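Local coordinates for protein Pre-mRNA splicing factor PRP8 (Cyanidioschyzon merolae, PDB 6NQI) that probably binds the U2, U5 and U6 snRNAs and intronic pre-mRNA in the spliceosome, this chain being its RNase H-like domain, at residues H65-L70 / T100-I105; R80-A85 / D91-L96; P123-R128 / P193-A198. All blocks are in the same frame, centred on the assembly; numbering follows the deposited sequence.

Contact 1 (H65-L70 / T100-I105)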
ATOM      1  N   HIS A  65      -5.044   7.192 -10.290  1.00 47.43           N
ATOM      2  CA  HIS A  65      -5.552   6.773  -8.984  1.00 45.63           C
ATOM      3  C   HIS A  65      -4.988   7.638  -7.864  1.00 46.15           C
ATOM      4  O   HIS A  65      -5.740   8.114  -7.004  1.00 47.61           O
ATOM      5  CB  HIS A  65      -5.236   5.287  -8.744  1.00 42.58           C
ATOM      6  CG  HIS A  65      -5.506   4.821  -7.342  1.00 40.57           C
ATOM      7  ND1 HIS A  65      -4.521   4.285  -6.531  1.00 38.28           N
ATOM      8  CD2 HIS A  65      -6.637   4.847  -6.593  1.00 40.97           C
ATOM      9  CE1 HIS A  65      -5.041   3.978  -5.354  1.00 37.43           C
ATOM     10  NE2 HIS A  65      -6.320   4.321  -5.361  1.00 39.14           N
ATOM     11  N   VAL A  66      -3.668   7.867  -7.877  1.00 39.68           N
ATOM     12  CA  VAL A  66      -3.058   8.757  -6.890  1.00 40.17           C
ATOM     13  C   VAL A  66      -3.697  10.139  -6.953  1.00 43.79           C
ATOM     14  O   VAL A  66      -4.027  10.730  -5.916  1.00 45.07           O
ATOM     15  CB  VAL A  66      -1.529   8.813  -7.070  1.00 38.91           C
ATOM     16  CG1 VAL A  66      -0.935   9.968  -6.298  1.00 39.62           C
ATOM     17  CG2 VAL A  66      -0.902   7.519  -6.571  1.00 35.90           C
ATOM     18  N   LEU A  67      -3.910  10.670  -8.159  1.00 54.03           N
ATOM     19  CA  LEU A  67      -4.585  11.962  -8.242  1.00 57.23           C
ATOM     20  C   LEU A  67      -5.967  11.902  -7.594  1.00 58.37           C
ATOM     21  O   LEU A  67      -6.372  12.839  -6.900  1.00 58.85           O
ATOM     22  CB  LEU A  67      -4.678  12.432  -9.691  1.00 59.12           C
ATOM     23  CG  LEU A  67      -5.468  13.735  -9.904  1.00 60.02           C
ATOM     24  CD1 LEU A  67      -4.950  14.882  -9.049  1.00 59.10           C
ATOM     25  CD2 LEU A  67      -5.497  14.162 -11.372  1.00 60.18           C
ATOM     26  N   THR A  68      -6.704  10.807  -7.795  1.00 51.96           N
ATOM     27  CA  THR A  68      -8.048  10.721  -7.214  1.00 52.65           C
ATOM     28  C   THR A  68      -7.994  10.655  -5.687  1.00 52.14           C
ATOM     29  O   THR A  68      -8.785  11.319  -4.994  1.00 53.12           O
ATOM     30  CB  THR A  68      -8.801   9.516  -7.795  1.00 50.11           C
ATOM     31  OG1 THR A  68      -8.855   9.659  -9.213  1.00 50.06           O
ATOM     32  CG2 THR A  68     -10.228   9.486  -7.278  1.00 50.52           C
ATOM     33  N   MET A  69      -7.068   9.858  -5.148  1.00 67.36           N
ATOM     34  CA  MET A  69      -6.938   9.775  -3.696  1.00 66.81           C
ATOM     35  C   MET A  69      -6.513  11.115  -3.108  1.00 68.07           C
ATOM     36  O   MET A  69      -6.963  11.481  -2.014  1.00 68.51           O
ATOM     37  CB  MET A  69      -5.935   8.688  -3.275  1.00 63.77           C
ATOM     38  CG  MET A  69      -6.248   7.245  -3.667  1.00 60.29           C
ATOM     39  SD  MET A  69      -7.949   6.708  -3.361  1.00 60.83           S
ATOM     40  CE  MET A  69      -8.185   7.117  -1.640  1.00 62.30           C
ATOM     41  N   LEU A  70      -5.676  11.874  -3.828  1.00 53.73           N
ATOM     42  CA  LEU A  70      -5.349  13.222  -3.383  1.00 54.45           C
ATOM     43  C   LEU A  70      -6.605  14.073  -3.327  1.00 56.25           C
ATOM     44  O   LEU A  70      -6.886  14.732  -2.317  1.00 57.29           O
ATOM     45  CB  LEU A  70      -4.314  13.862  -4.315  1.00 54.00           C
ATOM     46  CG  LEU A  70      -2.887  13.313  -4.225  1.00 51.68           C
ATOM     47  CD1 LEU A  70      -2.013  13.891  -5.325  1.00 51.14           C
ATOM     48  CD2 LEU A  70      -2.298  13.532  -2.860  1.00 51.12           C
ATOM     49  N   THR A 100      -2.390  21.755 -10.728  1.00 85.67           N
ATOM     50  CA  THR A 100      -3.276  21.504  -9.596  1.00 84.69           C
ATOM     51  C   THR A 100      -2.630  21.908  -8.273  1.00 84.79           C
ATOM     52  O   THR A 100      -1.411  22.064  -8.158  1.00 84.31           O
ATOM     53  CB  THR A 100      -3.660  20.027  -9.529  1.00 80.35           C
ATOM     54  OG1 THR A 100      -2.594  19.294  -8.911  1.00 79.42           O
ATOM     55  CG2 THR A 100      -3.901  19.486 -10.920  1.00 81.04           C
ATOM     56  N   GLU A 101      -3.474  21.977  -7.237  1.00 88.27           N
ATOM     57  CA  GLU A 101      -3.031  22.307  -5.885  1.00 88.72           C
ATOM     58  C   GLU A 101      -2.068  21.278  -5.317  1.00 83.69           C
ATOM     59  O   GLU A 101      -1.404  21.552  -4.306  1.00 84.09           O
ATOM     60  CB  GLU A 101      -4.268  22.445  -4.993  1.00 90.87           C
ATOM     61  CG  GLU A 101      -5.212  21.223  -5.060  1.00 87.55           C
ATOM     62  CD  GLU A 101      -6.504  21.419  -4.271  1.00 90.76           C
ATOM     63  OE1 GLU A 101      -6.427  21.565  -3.031  1.00 91.56           O
ATOM     64  OE2 GLU A 101      -7.594  21.442  -4.895  1.00 93.00           O
ATOM     65  N   TYR A 102      -1.983  20.102  -5.938  1.00 63.84           N
ATOM     66  CA  TYR A 102      -1.118  19.025  -5.480  1.00 63.44           C
ATOM     67  C   TYR A 102       0.233  19.049  -6.178  1.00 64.47           C
ATOM     68  O   TYR A 102       1.082  18.188  -5.903  1.00 64.06           O
ATOM     69  CB  TYR A 102      -1.807  17.658  -5.676  1.00 62.79           C
ATOM     70  CG  TYR A 102      -3.266  17.690  -5.271  1.00 61.22           C
ATOM     71  CD1 TYR A 102      -3.637  17.678  -3.932  1.00 59.67           C
ATOM     72  CD2 TYR A 102      -4.273  17.750  -6.233  1.00 61.22           C
ATOM     73  CE1 TYR A 102      -4.958  17.730  -3.558  1.00 58.84           C
ATOM     74  CE2 TYR A 102      -5.600  17.793  -5.867  1.00 60.08           C
ATOM     75  CZ  TYR A 102      -5.938  17.779  -4.528  1.00 60.25           C
ATOM     76  OH  TYR A 102      -7.265  17.822  -4.161  1.00 62.76           O
ATOM     77  N   ALA A 103       0.448  19.991  -7.095  1.00 59.71           N
ATOM     78  CA  ALA A 103       1.800  20.181  -7.573  1.00 60.44           C
ATOM     79  C   ALA A 103       2.619  20.731  -6.417  1.00 61.83           C
ATOM     80  O   ALA A 103       2.077  21.271  -5.444  1.00 63.36           O
ATOM     81  CB  ALA A 103       1.827  21.100  -8.783  1.00 64.43           C
ATOM     82  N   LYS A 104       3.932  20.551  -6.508  1.00 85.22           N
ATOM     83  CA  LYS A 104       4.887  20.957  -5.473  1.00 86.26           C
ATOM     84  C   LYS A 104       4.715  20.123  -4.201  1.00 84.27           C
ATOM     85  O   LYS A 104       5.170  20.518  -3.117  1.00 84.55           O
ATOM     86  CB  LYS A 104       4.767  22.455  -5.164  1.00 91.22           C
ATOM     87  CG  LYS A 104       4.906  23.336  -6.430  1.00 95.15           C
ATOM     88  CD  LYS A 104       6.173  23.058  -7.239  1.00 95.51           C
ATOM     89  CE  LYS A 104       6.365  24.078  -8.364  1.00100.49           C
ATOM     90  NZ  LYS A 104       6.839  25.413  -7.900  1.00106.02           N
ATOM     91  N   ILE A 105       4.035  18.978  -4.337  1.00 64.65           N
ATOM     92  CA  ILE A 105       4.145  17.867  -3.409  1.00 64.08           C
ATOM     93  C   ILE A 105       5.260  16.968  -3.941  1.00 63.32           C
ATOM     94  O   ILE A 105       5.075  16.357  -5.013  1.00 63.06           O
ATOM     95  CB  ILE A 105       2.847  17.064  -3.277  1.00 64.07           C
ATOM     96  CG1 ILE A 105       1.733  17.877  -2.640  1.00 63.55           C
ATOM     97  CG2 ILE A 105       3.088  15.792  -2.469  1.00 63.49           C
ATOM     98  CD1 ILE A 105       0.465  17.062  -2.466  1.00 62.25           C
TER
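Leu-70 and Tyr-102 bring the two backbones nearest, CA to CA 7.5 Å, where the end of helix 54-71 meets two overlapping beta turns, type I from Thr-100 to Ala-103 and type II from Tyr-102 to Ile-105. Leu-70 CB stands over one face of the Tyr-102 ring, 3.9 Å from its centroid and 12° off the normal, which meets the geometry of a CH-pi contact. Glu-101 CG lies over the opposite face, so the ring is sandwiched. Leu-70 CD1 reaches back to Tyr-102 CB at 3.8 Å, and CD2 of the same leucine comes within 4.5 Å of Ile-105 CD1. Leu-67 crosses Tyr-102 at about a right angle, its CD1 4.1 Å from Tyr-102 CD2. Within the first turn, Tyr-102 N donates to Thr-100 OG1 at 3.1 Å, an ST turn. With an alanine in place of Tyr-102, Leu-70 CB would probably lose the face it rests on and a gap would open against Leu-67 CD1. The contact seats the turns before strand 107-108 on helix 54-71, which packs against the mixed sheet of the RNase H-like domain; Leu-67 and Leu-70 also pack on Leu-97 of helix 90-97, and Leu-70 touches Trp-12 of strand 11-21.

Contact 2 (R80-A85 / D91-L96); sequences RGIVLA and DPLKTL
Leu-93 meets Ile-82 and Leu-84 through a single methyl, CD2, and every direct contact between 80-85 and 91-96 is apolar. Ile-82 offers its CG2 branch, 4.1 Å from Leu-93 CD2. Leu-84 comes with both of its methyls: its CD1 and CD2 each lie 4.1 Å from that same Leu-93 CD2, so the methyl sits at the fork of the leucine. The two residues are next but one along strand 81-84, which puts their side chains on the same side of it, facing the helix. In Leu-93 a chi1 of -176° sets CG opposite the backbone nitrogen and carries CD2 out to the strand, where it meets both partners at a slant. The backbones stay well apart, the closest pair of CA atoms being Leu-84 and Leu-93 at 9.5 Å.

This is the helix-on-strand layer of a beta-alpha-beta unit formed by strand 81-84, helix 90-97 and strand 107-108, part of the mixed sheet of the RNase H-like fold. Val-107 on the second, parallel strand touches both Leu-84 and Leu-93, and Leu-84 also rests on Val-14 of strand 11-21. A bound beta-mercaptoethanol, probably from the crystallisation liquor, lies about 4 Å from the Leu-84 side chain.

Hydrogen bonds serve each segment separately. In the helix, Asp-91 O accepts from two donors of one residue, Thr-95 N at 3.0 Å and Thr-95 OG1 at 3.1 Å, the hydroxyl lying 42° out of the carbonyl plane. On the strand, backbone bonds join Ile-82 to Pro-106 and Arg-108, and Gly-81 and Val-83 to Trp-12.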
ATOM      1  N   ARG A  80       2.853  14.780   2.879  1.00 65.77           N
ATOM      2  CA  ARG A  80       3.991  15.669   2.693  1.00 66.68           C
ATOM      3  C   ARG A  80       4.973  15.147   1.654  1.00 65.76           C
ATOM      4  O   ARG A  80       5.883  15.880   1.263  1.00 65.38           O
ATOM      5  CB  ARG A  80       4.677  15.932   4.042  1.00 69.19           C
ATOM      6  CG  ARG A  80       3.846  16.867   4.912  1.00 69.56           C
ATOM      7  CD  ARG A  80       4.286  16.848   6.351  1.00 69.05           C
ATOM      8  NE  ARG A  80       4.735  18.170   6.820  1.00 70.21           N
ATOM      9  CZ  ARG A  80       5.299  18.390   8.009  1.00 69.07           C
ATOM     10  NH1 ARG A  80       5.498  17.379   8.855  1.00 66.98           N
ATOM     11  NH2 ARG A  80       5.669  19.625   8.360  1.00 71.38           N
ATOM     12  N   GLY A  81       4.811  13.905   1.214  1.00 46.22           N
ATOM     13  CA  GLY A  81       5.601  13.330   0.138  1.00 44.77           C
ATOM     14  C   GLY A  81       4.900  12.118  -0.439  1.00 43.12           C
ATOM     15  O   GLY A  81       4.024  11.522   0.199  1.00 43.42           O
ATOM     16  N   ILE A  82       5.240  11.795  -1.687  1.00 45.49           N
ATOM     17  CA  ILE A  82       4.695  10.637  -2.396  1.00 42.84           C
ATOM     18  C   ILE A  82       5.870   9.814  -2.887  1.00 41.55           C
ATOM     19  O   ILE A  82       6.741  10.348  -3.579  1.00 41.79           O
ATOM     20  CB  ILE A  82       3.799  11.056  -3.571  1.00 41.67           C
ATOM     21  CG1 ILE A  82       2.549  11.762  -3.042  1.00 42.85           C
ATOM     22  CG2 ILE A  82       3.475   9.842  -4.431  1.00 38.92           C
ATOM     23  CD1 ILE A  82       1.853  12.657  -4.046  1.00 42.74           C
ATOM     24  N   VAL A  83       5.912   8.535  -2.531  1.00 53.35           N
ATOM     25  CA  VAL A  83       7.019   7.663  -2.922  1.00 52.08           C
ATOM     26  C   VAL A  83       6.449   6.549  -3.792  1.00 48.70           C
ATOM     27  O   VAL A  83       5.611   5.765  -3.326  1.00 46.34           O
ATOM     28  CB  VAL A  83       7.758   7.081  -1.700  1.00 52.80           C
ATOM     29  CG1 VAL A  83       9.040   6.358  -2.129  1.00 52.43           C
ATOM     30  CG2 VAL A  83       8.025   8.136  -0.638  1.00 56.85           C
ATOM     31  N   LEU A  84       6.912   6.464  -5.036  1.00 59.55           N
ATOM     32  CA  LEU A  84       6.449   5.471  -5.994  1.00 57.85           C
ATOM     33  C   LEU A  84       7.399   4.289  -6.027  1.00 57.59           C
ATOM     34  O   LEU A  84       8.623   4.456  -6.027  1.00 59.50           O
ATOM     35  CB  LEU A  84       6.339   6.055  -7.403  1.00 59.46           C
ATOM     36  CG  LEU A  84       5.480   7.301  -7.550  1.00 60.34           C
ATOM     37  CD1 LEU A  84       5.559   7.856  -8.960  1.00 62.14           C
ATOM     38  CD2 LEU A  84       4.049   6.955  -7.174  1.00 58.84           C
ATOM     39  N   ALA A  85       6.820   3.091  -6.033  1.00 52.00           N
ATOM     40  CA  ALA A  85       7.646   1.897  -6.109  1.00 52.51           C
ATOM     41  C   ALA A  85       8.252   1.736  -7.494  1.00 55.66           C
ATOM     42  O   ALA A  85       9.371   1.234  -7.622  1.00 57.10           O
ATOM     43  CB  ALA A  85       6.834   0.664  -5.718  1.00 49.74           C
ATOM     44  N   ASP A  91       6.947  10.189 -14.183  1.00 70.68           N
ATOM     45  CA  ASP A  91       6.545  11.168 -15.191  1.00 71.17           C
ATOM     46  C   ASP A  91       5.034  11.279 -15.338  1.00 71.95           C
ATOM     47  O   ASP A  91       4.522  12.412 -15.320  1.00 72.99           O
ATOM     48  CB  ASP A  91       7.170  10.829 -16.545  1.00 72.21           C
ATOM     49  CG  ASP A  91       8.567  11.389 -16.711  1.00 75.73           C
ATOM     50  OD1 ASP A  91       8.991  12.220 -15.861  1.00 76.15           O
ATOM     51  OD2 ASP A  91       9.180  11.077 -17.769  1.00 78.86           O
ATOM     52  N   PRO A  92       4.269  10.183 -15.517  1.00 50.98           N
ATOM     53  CA  PRO A  92       2.804  10.329 -15.642  1.00 51.85           C
ATOM     54  C   PRO A  92       2.156  11.032 -14.467  1.00 53.57           C
ATOM     55  O   PRO A  92       1.338  11.943 -14.662  1.00 55.07           O
ATOM     56  CB  PRO A  92       2.329   8.878 -15.785  1.00 51.06           C
ATOM     57  CG  PRO A  92       3.470   8.183 -16.457  1.00 49.75           C
ATOM     58  CD  PRO A  92       4.699   8.808 -15.845  1.00 49.68           C
ATOM     59  N   LEU A  93       2.506  10.635 -13.243  1.00 48.27           N
ATOM     60  CA  LEU A  93       1.976  11.314 -12.065  1.00 50.35           C
ATOM     61  C   LEU A  93       2.232  12.818 -12.117  1.00 51.69           C
ATOM     62  O   LEU A  93       1.304  13.627 -11.994  1.00 53.83           O
ATOM     63  CB  LEU A  93       2.586  10.718 -10.810  1.00 50.14           C
ATOM     64  CG  LEU A  93       2.018  11.314  -9.536  1.00 52.68           C
ATOM     65  CD1 LEU A  93       0.509  11.202  -9.540  1.00 54.21           C
ATOM     66  CD2 LEU A  93       2.612  10.585  -8.360  1.00 51.91           C
ATOM     67  N   LYS A  94       3.488  13.219 -12.296  1.00 68.98           N
ATOM     68  CA  LYS A  94       3.763  14.646 -12.413  1.00 69.95           C
ATOM     69  C   LYS A  94       2.858  15.295 -13.460  1.00 70.54           C
ATOM     70  O   LYS A  94       2.267  16.352 -13.199  1.00 71.76           O
ATOM     71  CB  LYS A  94       5.248  14.871 -12.694  1.00 68.52           C
ATOM     72  CG  LYS A  94       6.104  14.556 -11.465  1.00 68.11           C
ATOM     73  CD  LYS A  94       7.578  14.485 -11.816  1.00 67.69           C
ATOM     74  CE  LYS A  94       8.429  14.304 -10.578  1.00 66.66           C
ATOM     75  NZ  LYS A  94       8.749  15.609  -9.895  1.00 70.05           N
ATOM     76  N   THR A  95       2.671  14.643 -14.624  1.00 59.40           N
ATOM     77  CA  THR A  95       1.843  15.252 -15.668  1.00 61.02           C
ATOM     78  C   THR A  95       0.416  15.468 -15.184  1.00 62.41           C
ATOM     79  O   THR A  95      -0.179  16.519 -15.438  1.00 64.22           O
ATOM     80  CB  THR A  95       1.795  14.389 -16.929  1.00 60.79           C
ATOM     81  OG1 THR A  95       3.116  14.186 -17.435  1.00 62.21           O
ATOM     82  CG2 THR A  95       0.970  15.098 -18.000  1.00 64.10           C
ATOM     83  N   LEU A  96      -0.147  14.495 -14.468  1.00 52.48           N
ATOM     84  CA  LEU A  96      -1.524  14.656 -14.024  1.00 55.22           C
ATOM     85  C   LEU A  96      -1.650  15.640 -12.867  1.00 57.24           C
ATOM     86  O   LEU A  96      -2.765  16.087 -12.577  1.00 58.18           O
ATOM     87  CB  LEU A  96      -2.120  13.307 -13.626  1.00 54.97           C
ATOM     88  CG  LEU A  96      -2.146  12.222 -14.710  1.00 51.99           C
ATOM     89  CD1 LEU A  96      -2.968  11.010 -14.321  1.00 51.80           C
ATOM     90  CD2 LEU A  96      -2.620  12.791 -16.024  1.00 52.08           C
TER

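Contact 3 (P123-R128 / P193-A198)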
ATOM      1  N   PRO A 123      -4.950 -13.341   3.579  1.00 69.20           N
ATOM      2  CA  PRO A 123      -6.138 -13.993   3.005  1.00 72.25           C
ATOM      3  C   PRO A 123      -7.370 -13.100   2.945  1.00 72.03           C
ATOM      4  O   PRO A 123      -8.180 -13.243   2.018  1.00 73.46           O
ATOM      5  CB  PRO A 123      -6.345 -15.218   3.915  1.00 76.57           C
ATOM      6  CG  PRO A 123      -5.014 -15.450   4.554  1.00 76.05           C
ATOM      7  CD  PRO A 123      -4.451 -14.072   4.751  1.00 71.40           C
ATOM      8  N   GLU A 124      -7.537 -12.181   3.898  1.00 78.73           N
ATOM      9  CA  GLU A 124      -8.689 -11.287   3.863  1.00 78.26           C
ATOM     10  C   GLU A 124      -8.660 -10.421   2.607  1.00 79.16           C
ATOM     11  O   GLU A 124      -9.687 -10.228   1.952  1.00 79.71           O
ATOM     12  CB  GLU A 124      -8.690 -10.428   5.129  1.00 76.91           C
ATOM     13  CG  GLU A 124     -10.028 -10.178   5.809  1.00 79.83           C
ATOM     14  CD  GLU A 124      -9.896 -10.336   7.323  1.00 81.70           C
ATOM     15  OE1 GLU A 124      -9.203  -9.483   7.958  1.00 79.46           O
ATOM     16  OE2 GLU A 124     -10.497 -11.293   7.873  1.00 85.89           O
ATOM     17  N   ILE A 125      -7.476  -9.901   2.262  1.00 53.71           N
ATOM     18  CA  ILE A 125      -7.307  -9.043   1.090  1.00 52.69           C
ATOM     19  C   ILE A 125      -7.434  -9.847  -0.192  1.00 54.56           C
ATOM     20  O   ILE A 125      -8.086  -9.427  -1.153  1.00 54.78           O
ATOM     21  CB  ILE A 125      -5.936  -8.341   1.121  1.00 50.72           C
ATOM     22  CG1 ILE A 125      -5.753  -7.480   2.368  1.00 48.64           C
ATOM     23  CG2 ILE A 125      -5.757  -7.510  -0.146  1.00 49.77           C
ATOM     24  CD1 ILE A 125      -6.797  -6.449   2.543  1.00 48.10           C
ATOM     25  N   ARG A 126      -6.734 -10.972  -0.258  1.00 69.92           N
ATOM     26  CA  ARG A 126      -6.814 -11.817  -1.440  1.00 70.45           C
ATOM     27  C   ARG A 126      -8.265 -12.210  -1.725  1.00 70.29           C
ATOM     28  O   ARG A 126      -8.728 -12.135  -2.874  1.00 70.33           O
ATOM     29  CB  ARG A 126      -5.896 -13.018  -1.246  1.00 69.71           C
ATOM     30  CG  ARG A 126      -5.809 -13.952  -2.398  1.00 69.03           C
ATOM     31  CD  ARG A 126      -5.129 -15.229  -1.927  1.00 70.61           C
ATOM     32  NE  ARG A 126      -5.800 -15.786  -0.751  1.00 72.50           N
ATOM     33  CZ  ARG A 126      -5.373 -16.844  -0.073  1.00 75.39           C
ATOM     34  NH1 ARG A 126      -4.273 -17.487  -0.448  1.00 76.95           N
ATOM     35  NH2 ARG A 126      -6.054 -17.261   0.983  1.00 77.36           N
ATOM     36  N   ASP A 127      -9.008 -12.565  -0.672  1.00 62.38           N
ATOM     37  CA  ASP A 127     -10.390 -12.999  -0.812  1.00 66.33           C
ATOM     38  C   ASP A 127     -11.315 -11.851  -1.189  1.00 65.58           C
ATOM     39  O   ASP A 127     -12.224 -12.033  -2.016  1.00 68.57           O
ATOM     40  CB  ASP A 127     -10.852 -13.659   0.480  1.00 68.94           C
ATOM     41  CG  ASP A 127     -10.245 -15.036   0.671  1.00 71.62           C
ATOM     42  OD1 ASP A 127      -9.660 -15.552  -0.311  1.00 72.21           O
ATOM     43  OD2 ASP A 127     -10.355 -15.608   1.788  1.00 73.70           O
ATOM     44  N   ARG A 128     -11.131 -10.666  -0.597  1.00 80.09           N
ATOM     45  CA  ARG A 128     -11.941  -9.542  -1.047  1.00 79.88           C
ATOM     46  C   ARG A 128     -11.585  -9.162  -2.477  1.00 79.00           C
ATOM     47  O   ARG A 128     -12.448  -8.695  -3.228  1.00 80.58           O
ATOM     48  CB  ARG A 128     -11.782  -8.348  -0.114  1.00 77.75           C
ATOM     49  CG  ARG A 128     -12.679  -7.169  -0.450  1.00 78.86           C
ATOM     50  CD  ARG A 128     -12.351  -6.006   0.470  1.00 77.44           C
ATOM     51  NE  ARG A 128     -13.310  -4.901   0.438  1.00 79.09           N
ATOM     52  CZ  ARG A 128     -14.002  -4.472   1.493  1.00 79.05           C
ATOM     53  NH1 ARG A 128     -13.853  -5.065   2.675  1.00 79.68           N
ATOM     54  NH2 ARG A 128     -14.840  -3.446   1.367  1.00 80.95           N
ATOM     55  N   PRO A 193     -11.537  -1.635   8.901  1.00 88.96           N
ATOM     56  CA  PRO A 193     -11.086  -2.989   9.260  1.00 88.53           C
ATOM     57  C   PRO A 193      -9.590  -3.039   9.561  1.00 85.00           C
ATOM     58  O   PRO A 193      -8.780  -2.368   8.910  1.00 80.47           O
ATOM     59  CB  PRO A 193     -11.447  -3.826   8.022  1.00 87.10           C
ATOM     60  CG  PRO A 193     -11.428  -2.867   6.891  1.00 85.12           C
ATOM     61  CD  PRO A 193     -11.852  -1.537   7.454  1.00 87.41           C
ATOM     62  N   TRP A 194      -9.224  -3.837  10.572  1.00 78.00           N
ATOM     63  CA  TRP A 194      -7.810  -4.015  10.872  1.00 75.22           C
ATOM     64  C   TRP A 194      -7.225  -5.065   9.942  1.00 70.55           C
ATOM     65  O   TRP A 194      -7.813  -6.123   9.710  1.00 72.25           O
ATOM     66  CB  TRP A 194      -7.578  -4.444  12.326  1.00 80.28           C
ATOM     67  CG  TRP A 194      -7.965  -3.436  13.391  1.00 84.37           C
ATOM     68  CD1 TRP A 194      -8.619  -2.250  13.206  1.00 83.69           C
ATOM     69  CD2 TRP A 194      -7.737  -3.546  14.812  1.00 88.12           C
ATOM     70  NE1 TRP A 194      -8.811  -1.618  14.416  1.00 84.69           N
ATOM     71  CE2 TRP A 194      -8.280  -2.392  15.415  1.00 87.25           C
ATOM     72  CE3 TRP A 194      -7.129  -4.509  15.627  1.00 91.04           C
ATOM     73  CZ2 TRP A 194      -8.235  -2.175  16.796  1.00 87.97           C
ATOM     74  CZ3 TRP A 194      -7.086  -4.291  16.999  1.00 92.80           C
ATOM     75  CH2 TRP A 194      -7.636  -3.134  17.567  1.00 90.63           C
ATOM     76  N   LEU A 195      -6.028  -4.784   9.468  1.00 75.08           N
ATOM     77  CA  LEU A 195      -5.299  -5.684   8.602  1.00 70.98           C
ATOM     78  C   LEU A 195      -4.715  -6.864   9.371  1.00 73.83           C
ATOM     79  O   LEU A 195      -4.408  -7.891   8.761  1.00 73.03           O
ATOM     80  CB  LEU A 195      -4.213  -4.874   7.899  1.00 64.66           C
ATOM     81  CG  LEU A 195      -3.373  -5.410   6.764  1.00 60.47           C
ATOM     82  CD1 LEU A 195      -4.171  -5.270   5.477  1.00 58.10           C
ATOM     83  CD2 LEU A 195      -2.083  -4.623   6.693  1.00 58.17           C
ATOM     84  N   TRP A 196      -4.491  -6.706  10.678  1.00 68.78           N
ATOM     85  CA  TRP A 196      -3.920  -7.681  11.596  1.00 72.99           C
ATOM     86  C   TRP A 196      -4.868  -8.100  12.711  1.00 80.69           C
ATOM     87  O   TRP A 196      -5.774  -7.346  13.085  1.00 83.03           O
ATOM     88  CB  TRP A 196      -2.663  -7.080  12.225  1.00 71.52           C
ATOM     89  CG  TRP A 196      -1.814  -6.503  11.194  1.00 63.81           C
ATOM     90  CD1 TRP A 196      -1.638  -5.177  10.923  1.00 58.69           C
ATOM     91  CD2 TRP A 196      -1.030  -7.220  10.242  1.00 61.02           C
ATOM     92  NE1 TRP A 196      -0.767  -5.024   9.875  1.00 54.96           N
ATOM     93  CE2 TRP A 196      -0.381  -6.264   9.433  1.00 55.65           C
ATOM     94  CE3 TRP A 196      -0.795  -8.574  10.007  1.00 64.01           C
ATOM     95  CZ2 TRP A 196       0.480  -6.624   8.398  1.00 54.11           C
ATOM     96  CZ3 TRP A 196       0.063  -8.929   8.987  1.00 61.22           C
ATOM     97  CH2 TRP A 196       0.691  -7.961   8.196  1.00 56.21           C
ATOM     98  N   PRO A 197      -4.653  -9.279  13.300  1.00 63.20           N
ATOM     99  CA  PRO A 197      -5.478  -9.708  14.433  1.00 68.18           C
ATOM    100  C   PRO A 197      -5.185  -8.898  15.686  1.00 69.97           C
ATOM    101  O   PRO A 197      -4.109  -8.320  15.849  1.00 67.99           O
ATOM    102  CB  PRO A 197      -5.070 -11.171  14.621  1.00 70.93           C
ATOM    103  CG  PRO A 197      -3.668 -11.212  14.147  1.00 67.95           C
ATOM    104  CD  PRO A 197      -3.634 -10.289  12.967  1.00 63.02           C
ATOM    105  N   ALA A 198      -6.169  -8.881  16.588  1.00 96.90           N
ATOM    106  CA  ALA A 198      -6.101  -8.104  17.830  1.00 99.21           C
ATOM    107  C   ALA A 198      -5.296  -8.853  18.893  1.00102.04           C
ATOM    108  O   ALA A 198      -5.836  -9.669  19.642  1.00103.53           O
ATOM    109  CB  ALA A 198      -7.508  -7.793  18.330  1.00 99.33           C
TER
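Asp-127 N to Pro-123 O, at 2.9 Å, is the shortest polar bond here, and it belongs to the first turn of the helix that presents Glu-124 and Ile-125 to Trp-194 and Leu-195. Arg-128 N follows with a bond to Glu-124 O at 3.0 Å. No hydrogen bond crosses between the segments; the nearest polar approach, Glu-124 OE1 to Trp-194 O, is a pair of oxygens at the exposed margin, and at 4.0 Å it is no bond.

The joining is done by two aliphatic side chains. Leu-195 CD1 touches the end of Ile-125, 4.1 Å from its CD1 and equally far from its CG1, the two chains crossing at about a right angle. A chi1 of -171° in Leu-195 brings CD1 nearer the helix than the direction of the CB bond alone would suggest.

In the RNase H-like fold of this domain, the contact lies beside strand 137-141, an outermost strand of the mixed sheet: Ile-125 packs on Trp-140, and Pro-193 shares a backbone hydrogen bond with Ser-141. Leu-195 also meets Phe-159 of helix 152-168.

Next along the loop comes Trp-196, whose CB bond points away from the helix. One face of its indole carries Leu-195 CG, 4.0 Å above the plane and displaced toward the rim; its ring also meets that of Trp-146, the planes inclined at about 25°, and Trp-196 NE1 makes a weak hydrogen bond to Gly-142 O.

From the N terminus, helix 54-71 opens the loop that contact 1 closes when the turns of 100-105 return to its end. Contact 2, nested inside it, closes the short connection from strand 81-84 to helix 90-97. Their centres are 8 Å apart and their side chains touch: Val-66 on Leu-93, Ile-82 on Ile-105 and Leu-70. Together they bind two helices and the turns before strand 107-108 to one face of the sheet. Contact 3 follows in series, crossing neither, and closes a longer loop from helix 123-130 to the segment before helix 201-210. It lies on the opposite side of the chain's centre, its centre 28 Å from that of contact 1, near strand 137-141.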